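Aldehyde dehydrogenase (Staphylococcus aureus, PDB 6K10) oxidises 4,4'-diaponeurosporen-4-al to 4,4'-diaponeurosporenoic acid with NAD(+), a step in making the protective carotenoid staphyloxanthin. Local coordinates at residues T69-A81 with N122-G134. The protein carries 1 engineered substitution. Numbering follows the deposited sequence.
Sequences TEIGITLKSIKIA and NYPFQLVFEPLIG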
loop_
_atom_site.group_PDB
_atom_site.type_symbol
_atom_site.label_atom_id
_atom_site.label_comp_id
_atom_site.label_asym_id
_atom_site.label_seq_id
_atom_site.Cartn_x
_atom_site.Cartn_y
_atom_site.Cartn_z
ATOM N N THR A 69 3.222 -24.792 10.907
ATOM C CA THR A 69 2.500 -23.530 10.817
ATOM C C THR A 69 3.093 -22.403 11.651
ATOM O O THR A 69 2.652 -21.259 11.503
ATOM C CB THR A 69 1.029 -23.721 11.224
ATOM O OG1 THR A 69 0.949 -24.057 12.616
ATOM C CG2 THR A 69 0.381 -24.823 10.398
ATOM N N GLU A 70 4.065 -22.678 12.524
ATOM C CA GLU A 70 4.613 -21.608 13.352
ATOM C C GLU A 70 6.139 -21.581 13.352
ATOM O O GLU A 70 6.739 -20.590 12.923
ATOM C CB GLU A 70 4.091 -21.714 14.791
ATOM C CG GLU A 70 2.582 -21.893 14.899
ATOM C CD GLU A 70 1.896 -20.767 15.656
ATOM O OE1 GLU A 70 2.478 -19.668 15.765
ATOM O OE2 GLU A 70 0.767 -20.980 16.138
ATOM N N ILE A 71 6.782 -22.647 13.825
ATOM C CA ILE A 71 8.233 -22.614 14.008
ATOM C C ILE A 71 8.959 -22.840 12.689
ATOM O O ILE A 71 9.765 -22.007 12.256
ATOM C CB ILE A 71 8.677 -23.644 15.061
ATOM C CG1 ILE A 71 8.008 -23.364 16.401
ATOM C CG2 ILE A 71 10.190 -23.625 15.205
ATOM C CD1 ILE A 71 8.473 -24.285 17.498
ATOM N N GLY A 72 8.711 -23.984 12.050
ATOM C CA GLY A 72 9.485 -24.344 10.872
ATOM C C GLY A 72 9.331 -23.352 9.738
ATOM O O GLY A 72 10.306 -23.004 9.067
ATOM N N ILE A 73 8.103 -22.883 9.509
ATOM C CA ILE A 73 7.864 -21.922 8.440
ATOM C C ILE A 73 8.583 -20.608 8.725
ATOM O O ILE A 73 9.015 -19.915 7.796
ATOM C CB ILE A 73 6.347 -21.728 8.245
ATOM C CG1 ILE A 73 6.059 -20.836 7.038
ATOM C CG2 ILE A 73 5.705 -21.162 9.502
ATOM C CD1 ILE A 73 4.676 -21.041 6.465
ATOM N N THR A 74 8.741 -20.253 10.003
ATOM C CA THR A 74 9.466 -19.036 10.355
ATOM C C THR A 74 10.962 -19.204 10.123
ATOM O O THR A 74 11.612 -18.327 9.544
ATOM C CB THR A 74 9.182 -18.664 11.811
ATOM O OG1 THR A 74 7.780 -18.412 11.971
ATOM C CG2 THR A 74 9.966 -17.421 12.217
ATOM N N LEU A 75 11.524 -20.331 10.568
ATOM C CA LEU A 75 12.937 -20.605 10.326
ATOM C C LEU A 75 13.248 -20.592 8.836
ATOM O O LEU A 75 14.256 -20.020 8.404
ATOM C CB LEU A 75 13.320 -21.952 10.941
ATOM C CG LEU A 75 13.354 -22.015 12.467
ATOM C CD1 LEU A 75 13.661 -23.429 12.924
ATOM C CD2 LEU A 75 14.383 -21.038 13.015
ATOM N N LYS A 76 12.383 -21.216 8.035
ATOM C CA LYS A 76 12.572 -21.210 6.588
ATOM C C LYS A 76 12.519 -19.793 6.031
ATOM O O LYS A 76 13.300 -19.440 5.138
ATOM C CB LYS A 76 11.514 -22.091 5.925
ATOM C CG LYS A 76 11.774 -22.385 4.461
ATOM N N SER A 77 11.611 -18.963 6.548
ATOM C CA SER A 77 11.495 -17.594 6.056
ATOM C C SER A 77 12.718 -16.761 6.427
ATOM O O SER A 77 13.196 -15.961 5.613
ATOM C CB SER A 77 10.217 -16.950 6.595
ATOM O OG SER A 77 10.047 -15.642 6.079
ATOM N N ILE A 78 13.232 -16.925 7.651
ATOM C CA ILE A 78 14.454 -16.226 8.047
ATOM C C ILE A 78 15.594 -16.594 7.115
ATOM O O ILE A 78 16.335 -15.729 6.632
ATOM C CB ILE A 78 14.818 -16.549 9.509
ATOM C CG1 ILE A 78 13.749 -16.041 10.472
ATOM C CG2 ILE A 78 16.178 -15.955 9.861
ATOM C CD1 ILE A 78 13.876 -16.606 11.869
ATOM N N LYS A 79 15.752 -17.893 6.853
ATOM C CA LYS A 79 16.802 -18.365 5.959
ATOM C C LYS A 79 16.715 -17.690 4.593
ATOM O O LYS A 79 17.722 -17.219 4.057
ATOM C CB LYS A 79 16.715 -19.888 5.831
ATOM C CG LYS A 79 17.756 -20.526 4.939
ATOM C CD LYS A 79 17.158 -20.811 3.572
ATOM C CE LYS A 79 18.089 -21.621 2.693
ATOM N NZ LYS A 79 17.377 -22.580 1.804
ATOM N N ILE A 80 15.510 -17.629 4.020
ATOM C CA ILE A 80 15.342 -17.074 2.675
ATOM C C ILE A 80 15.612 -15.575 2.677
ATOM O O ILE A 80 16.309 -15.048 1.798
ATOM C CB ILE A 80 13.935 -17.393 2.133
ATOM C CG1 ILE A 80 13.787 -18.899 1.897
ATOM C CG2 ILE A 80 13.643 -16.593 0.862
ATOM C CD1 ILE A 80 12.346 -19.385 1.871
ATOM N N ALA A 81 15.058 -14.861 3.659
ATOM C CA ALA A 81 15.284 -13.422 3.747
ATOM C C ALA A 81 16.765 -13.093 3.905
ATOM O O ALA A 81 17.272 -12.157 3.275
ATOM C CB ALA A 81 14.485 -12.839 4.912
ATOM N N ASN A 122 -4.273 -16.858 17.432
ATOM C CA ASN A 122 -4.503 -18.147 16.786
ATOM C C ASN A 122 -3.232 -18.768 16.217
ATOM O O ASN A 122 -3.046 -19.985 16.319
ATOM C CB ASN A 122 -5.580 -18.009 15.704
ATOM C CG ASN A 122 -5.227 -17.000 14.629
ATOM O OD1 ASN A 122 -4.701 -15.926 14.911
ATOM N ND2 ASN A 122 -5.537 -17.339 13.381
ATOM N N TYR A 123 -2.356 -17.972 15.609
ATOM C CA TYR A 123 -0.996 -18.394 15.287
ATOM C C TYR A 123 -0.069 -17.391 15.958
ATOM O O TYR A 123 0.568 -16.560 15.296
ATOM C CB TYR A 123 -0.761 -18.487 13.782
ATOM C CG TYR A 123 -1.606 -19.559 13.131
ATOM C CD1 TYR A 123 -2.930 -19.313 12.794
ATOM C CD2 TYR A 123 -1.089 -20.823 12.876
ATOM C CE1 TYR A 123 -3.712 -20.288 12.210
ATOM C CE2 TYR A 123 -1.864 -21.805 12.289
ATOM C CZ TYR A 123 -3.175 -21.533 11.960
ATOM O OH TYR A 123 -3.954 -22.506 11.377
ATOM N N PRO A 124 0.023 -17.448 17.290
ATOM C CA PRO A 124 0.585 -16.318 18.046
ATOM C C PRO A 124 2.074 -16.141 17.855
ATOM O O PRO A 124 2.593 -15.056 18.142
ATOM C CB PRO A 124 0.246 -16.673 19.499
ATOM C CG PRO A 124 0.184 -18.169 19.507
ATOM C CD PRO A 124 -0.339 -18.581 18.159
ATOM N N PHE A 125 2.773 -17.166 17.377
ATOM C CA PHE A 125 4.202 -17.077 17.111
ATOM C C PHE A 125 4.458 -16.633 15.672
ATOM O O PHE A 125 5.154 -15.641 15.438
ATOM C CB PHE A 125 4.859 -18.430 17.414
ATOM C CG PHE A 125 6.341 -18.463 17.186
ATOM C CD1 PHE A 125 6.858 -18.841 15.959
ATOM C CD2 PHE A 125 7.219 -18.136 18.206
ATOM C CE1 PHE A 125 8.222 -18.879 15.748
ATOM C CE2 PHE A 125 8.585 -18.175 18.002
ATOM C CZ PHE A 125 9.087 -18.547 16.771
ATOM N N GLN A 126 3.877 -17.349 14.702
ATOM C CA GLN A 126 4.095 -17.025 13.293
ATOM C C GLN A 126 3.641 -15.611 12.956
ATOM O O GLN A 126 4.310 -14.902 12.195
ATOM C CB GLN A 126 3.380 -18.046 12.403
ATOM C CG GLN A 126 2.984 -17.532 11.023
ATOM C CD GLN A 126 4.150 -17.425 10.061
ATOM O OE1 GLN A 126 5.283 -17.781 10.391
ATOM N NE2 GLN A 126 3.876 -16.934 8.859
ATOM N N LEU A 127 2.517 -15.174 13.522
ATOM C CA LEU A 127 2.017 -13.844 13.204
ATOM C C LEU A 127 2.779 -12.734 13.913
ATOM O O LEU A 127 2.538 -11.560 13.620
ATOM C CB LEU A 127 0.523 -13.764 13.511
ATOM C CG LEU A 127 -0.301 -14.740 12.662
ATOM C CD1 LEU A 127 -1.722 -14.876 13.187
ATOM C CD2 LEU A 127 -0.306 -14.299 11.206
ATOM N N VAL A 128 3.675 -13.070 14.833
ATOM C CA VAL A 128 4.670 -12.113 15.303
ATOM C C VAL A 128 5.890 -12.088 14.389
ATOM O O VAL A 128 6.347 -11.019 13.972
ATOM C CB VAL A 128 5.073 -12.425 16.764
ATOM C CG1 VAL A 128 6.401 -11.751 17.106
ATOM C CG2 VAL A 128 4.003 -11.967 17.741
ATOM N N PHE A 129 6.410 -13.265 14.030
ATOM C CA PHE A 129 7.762 -13.310 13.484
ATOM C C PHE A 129 7.831 -13.203 11.967
ATOM O O PHE A 129 8.832 -12.695 11.447
ATOM C CB PHE A 129 8.475 -14.570 13.981
ATOM C CG PHE A 129 8.895 -14.482 15.428
ATOM C CD1 PHE A 129 10.083 -13.863 15.760
ATOM C CD2 PHE A 129 8.103 -14.982 16.445
ATOM C CE1 PHE A 129 10.485 -13.750 17.073
ATOM C CE2 PHE A 129 8.501 -14.870 17.766
ATOM C CZ PHE A 129 9.696 -14.255 18.080
ATOM N N GLU A 130 6.799 -13.637 11.229
ATOM C CA GLU A 130 6.826 -13.385 9.791
ATOM C C GLU A 130 6.782 -11.887 9.471
ATOM O O GLU A 130 7.584 -11.434 8.641
ATOM C CB GLU A 130 5.715 -14.165 9.080
ATOM C CG GLU A 130 5.670 -13.894 7.583
ATOM C CD GLU A 130 7.027 -14.083 6.910
ATOM O OE1 GLU A 130 7.375 -13.268 6.026
ATOM O OE2 GLU A 130 7.748 -15.042 7.258
ATOM N N PRO A 131 5.911 -11.076 10.090
ATOM C CA PRO A 131 6.085 -9.621 9.914
ATOM C C PRO A 131 7.435 -9.122 10.392
ATOM O O PRO A 131 8.053 -8.284 9.719
ATOM C CB PRO A 131 4.933 -9.015 10.732
ATOM C CG PRO A 131 3.974 -10.103 10.938
ATOM C CD PRO A 131 4.742 -11.384 10.934
ATOM N N LEU A 132 7.920 -9.628 11.529
ATOM C CA LEU A 132 9.183 -9.144 12.082
ATOM C C LEU A 132 10.340 -9.364 11.115
ATOM O O LEU A 132 11.206 -8.492 10.963
ATOM C CB LEU A 132 9.475 -9.836 13.411
ATOM C CG LEU A 132 10.727 -9.327 14.130
ATOM C CD1 LEU A 132 10.529 -7.888 14.589
ATOM C CD2 LEU A 132 11.107 -10.225 15.297
ATOM N N ILE A 133 10.379 -10.531 10.464
ATOM C CA ILE A 133 11.418 -10.800 9.473
ATOM C C ILE A 133 11.440 -9.697 8.425
ATOM O O ILE A 133 12.498 -9.161 8.080
ATOM C CB ILE A 133 11.202 -12.179 8.825
ATOM C CG1 ILE A 133 11.365 -13.294 9.856
ATOM C CG2 ILE A 133 12.179 -12.377 7.686
ATOM C CD1 ILE A 133 10.754 -14.605 9.414
ATOM N N GLY A 134 10.262 -9.338 7.910
ATOM C CA GLY A 134 10.193 -8.257 6.941
ATOM C C GLY A 134 10.679 -6.940 7.513
ATOM O O GLY A 134 11.442 -6.213 6.874
#
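Two nearly parallel helices of the aldehyde dehydrogenase fold pack here, 63-89 against 126-138, their local axes 10° apart and 9.3 Å at closest approach. The carboxylate of Glu70 holds the turn that leads into the second helix. Glu70 OE1 accepts hydrogen bonds from Gln126 N at 2.9 Å, nearly in line with the C-O bond, and from Phe125 N at 3.0 Å through its syn lone pair. Its other oxygen forms a salt bridge with Lys61, which also bonds Asn122 O. Asn122 ND2 bonds Gln249 O, and the Asn122 side chain lies about 5 Å from that of Ser251, the engineered residue at a predicted active-site position. Glu70 and Lys61 thus probably help to place the backbone beside the site. Thr69 OG1 bonds Glu65 O in its own helix and lies at the edge of the Tyr123 ring, near its plane.

The Gln126 side chain fits as a knob among Thr69, Glu70, Ile73 and Thr74. Thr74 OG1 donates to Glu70 O within its own helix. Within 122-134, Phe129 CD2 stands 3.5 Å above the plane of the Phe125 ring, over its centre. With chi1 at -177°, Ser77 turns OG away from its own N and toward Glu130, and donates to the syn lone pair of OE2 at 2.7 Å; Ser427 bonds the other oxygen. Ile133 is the second knob, among Thr74, Ser77, Ile78 and Ala81. Its CD1 presses tightly on Ile78 CG1 at 3.5 Å, while CG2 meets Ala81 CB at 3.6 Å.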